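Local coordinates for protein putative oxidoreductase (Gluconobacter oxydans, PDB 3WJ7) that probably catalyses the nicotinamide-coenzyme-dependent oxidation or reduction of aldehydes or related carbonyl compounds, as a member of the short-chain dehydrogenase/reductase family, at residues L130-E141 with K304-K312; M207-V218 with L242-F253. All coordinates share one frame; numbering follows the deposited sequence.

Contact 1 (L130-E141 with K304-K312)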
loop_
_atom_site.group_PDB
_atom_site.type_symbol
_atom_site.label_atom_id
_atom_site.label_comp_id
_atom_site.label_asym_id
_atom_site.label_seq_id
_atom_site.Cartn_x
_atom_site.Cartn_y
_atom_site.Cartn_z
ATOM N N LEU A 130 21.010 1.468 6.411
ATOM C CA LEU A 130 22.386 1.102 6.039
ATOM C C LEU A 130 22.485 -0.302 5.438
ATOM O O LEU A 130 21.490 -1.020 5.393
ATOM C CB LEU A 130 23.320 1.206 7.228
ATOM C CG LEU A 130 23.459 2.560 7.920
ATOM C CD1 LEU A 130 24.616 2.499 8.877
ATOM C CD2 LEU A 130 23.672 3.698 6.982
ATOM N N GLY A 131 23.678 -0.684 4.961
ATOM C CA GLY A 131 23.881 -1.989 4.308
ATOM C C GLY A 131 24.197 -3.080 5.314
ATOM O O GLY A 131 24.529 -2.778 6.446
ATOM N N LEU A 132 24.071 -4.341 4.904
ATOM C CA LEU A 132 24.459 -5.476 5.739
ATOM C C LEU A 132 25.485 -6.397 5.106
ATOM O O LEU A 132 25.536 -6.569 3.885
ATOM C CB LEU A 132 23.250 -6.322 6.117
ATOM C CG LEU A 132 22.205 -5.583 6.931
ATOM C CD1 LEU A 132 20.890 -6.358 6.947
ATOM C CD2 LEU A 132 22.726 -5.308 8.334
ATOM N N ARG A 133 26.261 -7.023 5.974
ATOM C CA ARG A 133 27.182 -8.068 5.599
ATOM C C ARG A 133 26.538 -9.460 5.722
ATOM O O ARG A 133 25.550 -9.648 6.455
ATOM C CB ARG A 133 28.391 -7.965 6.502
ATOM C CG ARG A 133 29.409 -6.944 6.032
ATOM C CD ARG A 133 30.440 -6.745 7.121
ATOM N NE ARG A 133 31.771 -6.444 6.596
ATOM C CZ ARG A 133 32.639 -7.365 6.196
ATOM N NH1 ARG A 133 32.321 -8.653 6.230
ATOM N NH2 ARG A 133 33.816 -6.988 5.739
ATOM N N SER A 134 27.087 -10.441 5.006
ATOM C CA SER A 134 26.510 -11.786 5.034
ATOM C C SER A 134 27.283 -12.724 5.933
ATOM O O SER A 134 26.718 -13.622 6.538
ATOM C CB SER A 134 26.435 -12.342 3.629
ATOM O OG SER A 134 25.762 -11.403 2.816
ATOM N N ASP A 135 28.586 -12.496 6.016
ATOM C CA ASP A 135 29.495 -13.294 6.825
ATOM C C ASP A 135 29.379 -12.986 8.335
ATOM O O ASP A 135 30.211 -13.437 9.129
ATOM C CB ASP A 135 30.920 -12.978 6.369
ATOM C CG ASP A 135 31.254 -11.499 6.536
ATOM O OD1 ASP A 135 30.319 -10.679 6.565
ATOM O OD2 ASP A 135 32.436 -11.141 6.672
ATOM N N GLY A 136 28.400 -12.175 8.727
ATOM C CA GLY A 136 28.164 -11.908 10.139
ATOM C C GLY A 136 29.204 -11.053 10.840
ATOM O O GLY A 136 29.208 -10.987 12.075
ATOM N N VAL A 137 30.100 -10.424 10.065
ATOM C CA VAL A 137 31.010 -9.383 10.568
ATOM C C VAL A 137 30.242 -8.048 10.584
ATOM O O VAL A 137 29.553 -7.703 9.616
ATOM C CB VAL A 137 32.304 -9.315 9.718
ATOM C CG1 VAL A 137 33.113 -8.032 9.962
ATOM C CG2 VAL A 137 33.151 -10.560 9.968
ATOM N N PRO A 138 30.328 -7.300 11.696
ATOM C CA PRO A 138 29.488 -6.101 11.876
ATOM C C PRO A 138 29.606 -5.068 10.740
ATOM O O PRO A 138 30.716 -4.771 10.278
ATOM C CB PRO A 138 30.009 -5.524 13.196
ATOM C CG PRO A 138 30.496 -6.736 13.947
ATOM C CD PRO A 138 31.164 -7.567 12.889
ATOM N N ALA A 139 28.476 -4.512 10.301
ATOM C CA ALA A 139 28.481 -3.641 9.137
ATOM C C ALA A 139 28.902 -2.248 9.584
ATOM O O ALA A 139 28.989 -1.973 10.795
ATOM C CB ALA A 139 27.110 -3.634 8.451
ATOM N N ASP A 140 29.184 -1.366 8.623
ATOM C CA ASP A 140 29.551 0.021 8.964
ATOM C C ASP A 140 29.014 1.050 7.927
ATOM O O ASP A 140 28.293 0.708 7.014
ATOM C CB ASP A 140 31.089 0.124 9.135
ATOM C CG ASP A 140 31.841 0.057 7.784
ATOM O OD1 ASP A 140 31.251 -0.261 6.730
ATOM O OD2 ASP A 140 33.032 0.346 7.745
ATOM N N GLU A 141 29.399 2.306 8.054
ATOM C CA GLU A 141 28.952 3.377 7.146
ATOM C C GLU A 141 29.341 3.172 5.663
ATOM O O GLU A 141 28.774 3.816 4.799
ATOM C CB GLU A 141 29.483 4.731 7.638
ATOM C CG GLU A 141 29.112 5.123 9.077
ATOM C CD GLU A 141 29.910 4.432 10.197
ATOM O OE1 GLU A 141 30.559 3.365 9.959
ATOM O OE2 GLU A 141 29.841 4.956 11.349
ATOM N N LYS A 304 19.968 -12.045 7.643
ATOM C CA LYS A 304 21.278 -11.442 7.940
ATOM C C LYS A 304 21.218 -10.809 9.305
ATOM O O LYS A 304 20.183 -10.292 9.697
ATOM C CB LYS A 304 21.684 -10.392 6.896
ATOM C CG LYS A 304 21.803 -10.886 5.443
ATOM C CD LYS A 304 22.259 -9.733 4.576
ATOM C CE LYS A 304 21.569 -9.701 3.231
ATOM N NZ LYS A 304 22.485 -10.176 2.157
ATOM N N LEU A 305 22.303 -10.910 10.061
ATOM C CA LEU A 305 22.327 -10.308 11.378
ATOM C C LEU A 305 22.449 -8.780 11.241
ATOM O O LEU A 305 23.186 -8.279 10.398
ATOM C CB LEU A 305 23.470 -10.870 12.214
ATOM C CG LEU A 305 23.654 -12.394 12.289
ATOM C CD1 LEU A 305 24.819 -12.766 13.202
ATOM C CD2 LEU A 305 22.378 -13.113 12.703
ATOM N N MET A 306 21.714 -8.051 12.071
ATOM C CA MET A 306 21.779 -6.607 12.077
ATOM C C MET A 306 22.868 -6.135 13.043
ATOM O O MET A 306 22.603 -5.590 14.124
ATOM C CB MET A 306 20.413 -6.025 12.425
ATOM C CG MET A 306 19.381 -6.248 11.338
ATOM S SD MET A 306 18.131 -4.958 11.458
ATOM C CE MET A 306 18.882 -3.432 10.760
ATOM N N PHE A 307 24.104 -6.356 12.637
ATOM C CA PHE A 307 25.254 -6.125 13.499
ATOM C C PHE A 307 26.034 -4.956 12.920
ATOM O O PHE A 307 26.259 -4.886 11.701
ATOM C CB PHE A 307 26.070 -7.400 13.566
ATOM C CG PHE A 307 25.639 -8.362 14.663
ATOM C CD1 PHE A 307 24.429 -8.194 15.362
ATOM C CD2 PHE A 307 26.444 -9.465 14.977
ATOM C CE1 PHE A 307 24.048 -9.081 16.364
ATOM C CE2 PHE A 307 26.064 -10.362 15.982
ATOM C CZ PHE A 307 24.864 -10.169 16.672
ATOM N N PHE A 308 26.372 -3.991 13.761
ATOM C CA PHE A 308 26.977 -2.754 13.258
ATOM C C PHE A 308 28.097 -2.359 14.151
ATOM O O PHE A 308 28.038 -2.637 15.341
ATOM C CB PHE A 308 25.947 -1.609 13.202
ATOM C CG PHE A 308 24.853 -1.849 12.224
ATOM C CD1 PHE A 308 25.009 -1.480 10.894
ATOM C CD2 PHE A 308 23.704 -2.508 12.614
ATOM C CE1 PHE A 308 24.007 -1.757 9.968
ATOM C CE2 PHE A 308 22.685 -2.777 11.692
ATOM C CZ PHE A 308 22.853 -2.405 10.367
ATOM N N SER A 309 29.102 -1.696 13.586
ATOM C CA SER A 309 30.238 -1.173 14.357
ATOM C C SER A 309 30.015 0.286 14.603
ATOM O O SER A 309 29.533 0.983 13.698
ATOM C CB SER A 309 31.519 -1.289 13.532
ATOM O OG SER A 309 32.647 -0.799 14.252
ATOM N N SER A 310 30.398 0.766 15.785
ATOM C CA SER A 310 30.357 2.197 16.089
ATOM C C SER A 310 31.757 2.808 16.129
ATOM O O SER A 310 32.019 3.796 16.849
ATOM C CB SER A 310 29.652 2.434 17.420
ATOM O OG SER A 310 28.384 1.823 17.421
ATOM N N ASP A 311 32.675 2.210 15.376
ATOM C CA ASP A 311 34.059 2.632 15.497
ATOM C C ASP A 311 34.316 4.039 14.928
ATOM O O ASP A 311 35.055 4.822 15.531
ATOM C CB ASP A 311 35.013 1.559 14.968
ATOM C CG ASP A 311 35.183 0.391 15.954
ATOM O OD1 ASP A 311 34.821 0.541 17.147
ATOM O OD2 ASP A 311 35.673 -0.680 15.541
ATOM N N LYS A 312 33.652 4.379 13.827
ATOM C CA LYS A 312 33.748 5.706 13.263
ATOM C C LYS A 312 33.327 6.769 14.271
ATOM O O LYS A 312 34.048 7.707 14.500
ATOM C CB LYS A 312 32.977 5.810 11.963
ATOM C CG LYS A 312 32.984 7.218 11.434
ATOM C CD LYS A 312 32.570 7.226 9.991
ATOM C CE LYS A 312 32.486 8.661 9.530
ATOM N NZ LYS A 312 31.996 8.708 8.146
HETATM O O HOH W 1 25.097 -11.367 8.868
#
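Leu132 and Phe308 form the apolar centre of this contact: methyl CD2 of Leu132 reaches CZ of the Phe308 ring at 3.5 Å, the two side chains meeting at a slant. CG of Leu132 lies anti to the carbonyl carbon (chi1 -62°), which sends the branch toward residues 304-308. Around the same ring, Leu130 CB approaches CE1, and the methyl of Ala139 sits 3.9 Å from Phe308 CD1. Leu132 also meets the aliphatic part of Lys304, whose CD lies 3.9 Å from Leu132 CB. A water accepts from Leu305 N and donates to Arg133 O, joining the two backbones at this end. Residues 130-141 belong to the connection between strand 120-124 and helix 153-172 of the Rossmann-type core, and residues 304-312 run alongside them and lead into helix 311-317. The backbones join through a single beta bridge, Ala139 with Phe308. Ala139 N donates to Phe307 O at 2.6 Å, almost straight (173° at the hydrogen) but from above the carbonyl plane, while Ser309 N donates to Ala139 O at 2.8 Å. Farther along, Glu141 bends at chi2 (77°) and lays its carboxylate against the alkyl chain of Lys312, with OE2 3.3 Å from Lys312 CB. The charged ends part company there: Glu141 OE2 accepts from Ile241 N, and Lys312 NZ pairs with Glu238. With Glu141 cut back to alanine, Ile241 N would probably lose this acceptor and a gap would open beside the methylenes of Lys312.

Contact 2 (M207-V218 with L242-F253)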
loop_
_atom_site.group_PDB
_atom_site.type_symbol
_atom_site.label_atom_id
_atom_site.label_comp_id
_atom_site.label_asym_id
_atom_site.label_seq_id
_atom_site.Cartn_x
_atom_site.Cartn_y
_atom_site.Cartn_z
ATOM N N MET A 207 5.995 -14.171 27.352
ATOM C CA MET A 207 6.553 -14.336 26.011
ATOM C C MET A 207 7.082 -15.747 25.800
ATOM O O MET A 207 8.264 -16.015 26.013
ATOM C CB MET A 207 7.618 -13.291 25.721
ATOM C CG MET A 207 8.108 -13.227 24.280
ATOM S SD MET A 207 9.512 -12.108 24.331
ATOM C CE MET A 207 10.680 -13.237 25.088
ATOM N N PRO A 208 6.203 -16.650 25.349
ATOM C CA PRO A 208 6.549 -18.070 25.343
ATOM C C PRO A 208 7.508 -18.442 24.216
ATOM O O PRO A 208 8.308 -19.356 24.374
ATOM C CB PRO A 208 5.187 -18.771 25.158
ATOM C CG PRO A 208 4.205 -17.697 24.741
ATOM C CD PRO A 208 4.932 -16.384 24.644
ATOM N N ALA A 209 7.417 -17.722 23.099
ATOM C CA ALA A 209 8.155 -18.047 21.879
ATOM C C ALA A 209 8.701 -16.785 21.257
ATOM O O ALA A 209 8.280 -15.661 21.605
ATOM C CB ALA A 209 7.272 -18.782 20.877
ATOM N N TYR A 210 9.657 -16.985 20.354
ATOM C CA TYR A 210 10.307 -15.905 19.652
ATOM C C TYR A 210 11.140 -16.503 18.548
ATOM O O TYR A 210 11.512 -17.670 18.611
ATOM C CB TYR A 210 11.196 -15.062 20.593
ATOM C CG TYR A 210 12.473 -15.705 21.059
ATOM C CD1 TYR A 210 13.678 -15.468 20.401
ATOM C CD2 TYR A 210 12.493 -16.524 22.172
ATOM C CE1 TYR A 210 14.865 -16.075 20.816
ATOM C CE2 TYR A 210 13.674 -17.124 22.616
ATOM C CZ TYR A 210 14.853 -16.892 21.944
ATOM O OH TYR A 210 16.016 -17.492 22.388
ATOM N N VAL A 211 11.448 -15.676 17.558
ATOM C CA VAL A 211 12.245 -16.051 16.401
ATOM C C VAL A 211 13.605 -15.420 16.586
ATOM O O VAL A 211 13.702 -14.211 16.829
ATOM C CB VAL A 211 11.586 -15.553 15.092
ATOM C CG1 VAL A 211 12.419 -15.950 13.895
ATOM C CG2 VAL A 211 10.153 -16.083 14.967
ATOM N N GLU A 212 14.643 -16.247 16.502
ATOM C CA GLU A 212 16.016 -15.843 16.759
ATOM C C GLU A 212 16.425 -14.815 15.716
ATOM O O GLU A 212 16.022 -14.871 14.552
ATOM C CB GLU A 212 16.958 -17.069 16.713
ATOM C CG GLU A 212 18.444 -16.852 17.066
ATOM C CD GLU A 212 18.705 -16.219 18.467
ATOM O OE1 GLU A 212 18.256 -15.088 18.745
ATOM O OE2 GLU A 212 19.397 -16.829 19.306
ATOM N N THR A 213 17.205 -13.845 16.161
ATOM C CA THR A 213 17.945 -12.976 15.261
ATOM C C THR A 213 18.932 -12.077 15.999
ATOM O O THR A 213 19.030 -12.134 17.229
ATOM C CB THR A 213 17.043 -12.136 14.335
ATOM O OG1 THR A 213 17.869 -11.622 13.277
ATOM C CG2 THR A 213 16.326 -11.006 15.073
ATOM N N GLY A 214 19.660 -11.272 15.228
ATOM C CA GLY A 214 20.726 -10.442 15.757
ATOM C C GLY A 214 20.364 -8.992 15.624
ATOM O O GLY A 214 19.852 -8.570 14.590
ATOM N N LEU A 215 20.631 -8.222 16.671
ATOM C CA LEU A 215 20.424 -6.799 16.605
ATOM C C LEU A 215 21.528 -6.136 17.385
ATOM O O LEU A 215 22.376 -6.806 17.937
ATOM C CB LEU A 215 19.009 -6.375 17.091
ATOM C CG LEU A 215 18.346 -6.617 18.475
ATOM C CD1 LEU A 215 16.869 -6.933 18.193
ATOM C CD2 LEU A 215 18.902 -7.744 19.340
ATOM N N ASN A 216 21.502 -4.813 17.402
ATOM C CA ASN A 216 22.445 -4.019 18.115
ATOM C C ASN A 216 21.599 -3.144 19.002
ATOM O O ASN A 216 20.786 -2.367 18.490
ATOM C CB ASN A 216 23.190 -3.158 17.107
ATOM C CG ASN A 216 24.288 -2.309 17.721
ATOM O OD1 ASN A 216 24.044 -1.458 18.575
ATOM N ND2 ASN A 216 25.494 -2.495 17.224
ATOM N N ILE A 217 21.822 -3.246 20.315
ATOM C CA ILE A 217 21.141 -2.428 21.320
ATOM C C ILE A 217 22.020 -1.306 21.869
ATOM O O ILE A 217 23.230 -1.469 22.027
ATOM C CB ILE A 217 20.552 -3.317 22.421
ATOM C CG1 ILE A 217 19.256 -3.892 21.841
ATOM C CG2 ILE A 217 20.224 -2.521 23.682
ATOM C CD1 ILE A 217 18.824 -5.148 22.493
ATOM N N VAL A 218 21.401 -0.162 22.134
ATOM C CA VAL A 218 22.119 1.022 22.490
ATOM C C VAL A 218 21.301 1.781 23.470
ATOM O O VAL A 218 20.102 1.919 23.292
ATOM C CB VAL A 218 22.371 1.931 21.268
ATOM C CG1 VAL A 218 21.055 2.318 20.568
ATOM C CG2 VAL A 218 23.169 3.145 21.690
ATOM N N LEU A 242 25.417 5.091 15.630
ATOM C CA LEU A 242 25.403 5.259 17.053
ATOM C C LEU A 242 24.886 3.991 17.668
ATOM O O LEU A 242 23.739 3.930 18.066
ATOM C CB LEU A 242 24.546 6.454 17.445
ATOM C CG LEU A 242 24.997 7.879 17.033
ATOM C CD1 LEU A 242 24.092 8.935 17.691
ATOM C CD2 LEU A 242 26.515 8.205 17.296
ATOM N N GLY A 243 25.732 2.957 17.735
ATOM C CA GLY A 243 25.327 1.654 18.283
ATOM C C GLY A 243 25.776 1.509 19.714
ATOM O O GLY A 243 26.435 2.399 20.240
ATOM N N GLY A 244 25.428 0.395 20.351
ATOM C CA GLY A 244 26.071 -0.015 21.596
ATOM C C GLY A 244 26.711 -1.400 21.463
ATOM O O GLY A 244 27.945 -1.519 21.378
ATOM N N GLU A 245 25.879 -2.443 21.409
ATOM C CA GLU A 245 26.298 -3.846 21.515
ATOM C C GLU A 245 25.554 -4.740 20.540
ATOM O O GLU A 245 24.335 -4.646 20.398
ATOM C CB GLU A 245 25.992 -4.338 22.926
ATOM C CG GLU A 245 26.751 -5.570 23.378
ATOM C CD GLU A 245 26.467 -5.932 24.836
ATOM O OE1 GLU A 245 26.625 -5.073 25.749
ATOM O OE2 GLU A 245 26.076 -7.096 25.077
ATOM N N ASN A 246 26.293 -5.607 19.867
ATOM C CA ASN A 246 25.714 -6.585 18.963
ATOM C C ASN A 246 25.344 -7.817 19.748
ATOM O O ASN A 246 26.200 -8.468 20.369
ATOM C CB ASN A 246 26.664 -6.903 17.812
ATOM C CG ASN A 246 26.838 -5.708 16.850
ATOM O OD1 ASN A 246 25.850 -5.159 16.294
ATOM N ND2 ASN A 246 28.084 -5.302 16.644
ATOM N N ILE A 247 24.047 -8.119 19.758
ATOM C CA ILE A 247 23.529 -9.143 20.635
ATOM C C ILE A 247 22.455 -9.997 19.938
ATOM O O ILE A 247 21.698 -9.509 19.118
ATOM C CB ILE A 247 23.076 -8.535 21.991
ATOM C CG1 ILE A 247 22.993 -9.640 23.086
ATOM C CG2 ILE A 247 21.803 -7.717 21.817
ATOM C CD1 ILE A 247 22.438 -9.230 24.445
ATOM N N MET A 248 22.445 -11.291 20.215
ATOM C CA MET A 248 21.419 -12.151 19.661
ATOM C C MET A 248 20.185 -11.979 20.532
ATOM O O MET A 248 20.292 -11.587 21.689
ATOM C CB MET A 248 21.853 -13.625 19.612
ATOM C CG MET A 248 23.107 -13.934 18.774
ATOM S SD MET A 248 23.049 -13.665 16.989
ATOM C CE MET A 248 21.489 -14.401 16.457
ATOM N N LEU A 249 19.015 -12.234 19.963
ATOM C CA LEU A 249 17.774 -11.945 20.645
ATOM C C LEU A 249 17.622 -12.897 21.853
ATOM O O LEU A 249 17.138 -12.503 22.918
ATOM C CB LEU A 249 16.620 -12.035 19.636
ATOM C CG LEU A 249 15.265 -11.395 19.918
ATOM C CD1 LEU A 249 15.351 -9.938 20.352
ATOM C CD2 LEU A 249 14.359 -11.504 18.694
ATOM N N GLY A 250 18.067 -14.147 21.683
ATOM C CA GLY A 250 18.074 -15.139 22.761
ATOM C C GLY A 250 18.886 -14.652 23.960
ATOM O O GLY A 250 18.441 -14.775 25.126
ATOM N N ASP A 251 20.053 -14.069 23.678
ATOM C CA ASP A 251 20.930 -13.557 24.728
ATOM C C ASP A 251 20.295 -12.384 25.440
ATOM O O ASP A 251 20.339 -12.304 26.661
ATOM C CB ASP A 251 22.301 -13.178 24.166
ATOM C CG ASP A 251 23.085 -14.391 23.677
ATOM O OD1 ASP A 251 22.901 -15.502 24.229
ATOM O OD2 ASP A 251 23.873 -14.243 22.718
ATOM N N LEU A 252 19.706 -11.487 24.665
ATOM C CA LEU A 252 18.904 -10.410 25.199
ATOM C C LEU A 252 17.856 -10.899 26.199
ATOM O O LEU A 252 17.750 -10.354 27.298
ATOM C CB LEU A 252 18.199 -9.647 24.066
ATOM C CG LEU A 252 17.375 -8.454 24.545
ATOM C CD1 LEU A 252 18.241 -7.433 25.288
ATOM C CD2 LEU A 252 16.655 -7.794 23.380
ATOM N N PHE A 253 17.081 -11.910 25.799
ATOM C CA PHE A 253 16.032 -12.475 26.649
ATOM C C PHE A 253 16.584 -13.218 27.865
ATOM O O PHE A 253 16.024 -13.094 28.946
ATOM C CB PHE A 253 15.071 -13.351 25.855
ATOM C CG PHE A 253 14.265 -12.599 24.846
ATOM C CD1 PHE A 253 14.032 -13.146 23.587
ATOM C CD2 PHE A 253 13.715 -11.353 25.163
ATOM C CE1 PHE A 253 13.283 -12.453 22.654
ATOM C CE2 PHE A 253 12.987 -10.650 24.238
ATOM C CZ PHE A 253 12.763 -11.201 22.976
#
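Leu215 and Ile247 form a hydrogen-bonded pair in an antiparallel ladder between strands 214-218 and 245-248, which ends in a classic beta bulge where Gly244 and Glu245 both face Ile217. Leu215 N donates to Ile247 O at 3.0 Å, and Ile247 N returns a bond to Leu215 O. On the same face as these two side chains, Ile217 CD1 packs 3.5 Å from Leu252 CD2, tying the ladder to helix 249-259. At the start of that helix, Leu249 N donates to Thr213 O and Gly250 N to Glu212 OE1 (3.1 Å), the latter on the syn side of the carboxylate; the N-terminal end of the helix would probably favour the negative charge of Glu212. The other face carries Asn216, whose OD1 accepts from Gly244 N at 2.9 Å, in the carbonyl plane and on a lone pair, with Ser182 OG as a second partner. Its ND2 donates to Asn246 OD1, the two amides nearly perpendicular. Farther out, the edge of Phe253 meets the face of Tyr210 in a T-shaped stack, centroids 5.0 Å apart, with Trp283 of a second subunit packing on Tyr210. Met207 CE sits over the centre of the Phe253 ring, its SD 4.0 Å from the ring centroid.

In the fold
Along the chain, contact 2 is nested inside the loop that contact 1 closes, and the centres of the two lie about 14 Å apart. They meet directly: Phe308 N lies 2.8 Å from Asn246 OD1, and Ser310 OG 2.9 Å from Gly243 N, both probable hydrogen bonds. Residues 304-312 thus bond to both the loop 130-141 and strand 239-248, and a backbone bond between Met306 and Gly214 adds a tie to strand 214-219. A bound mercury ion lies about 4 Å from the side chain of Met207 in contact 2, whereas the side chain of Leu130 in contact 1 is about 11 Å from a mercury ion.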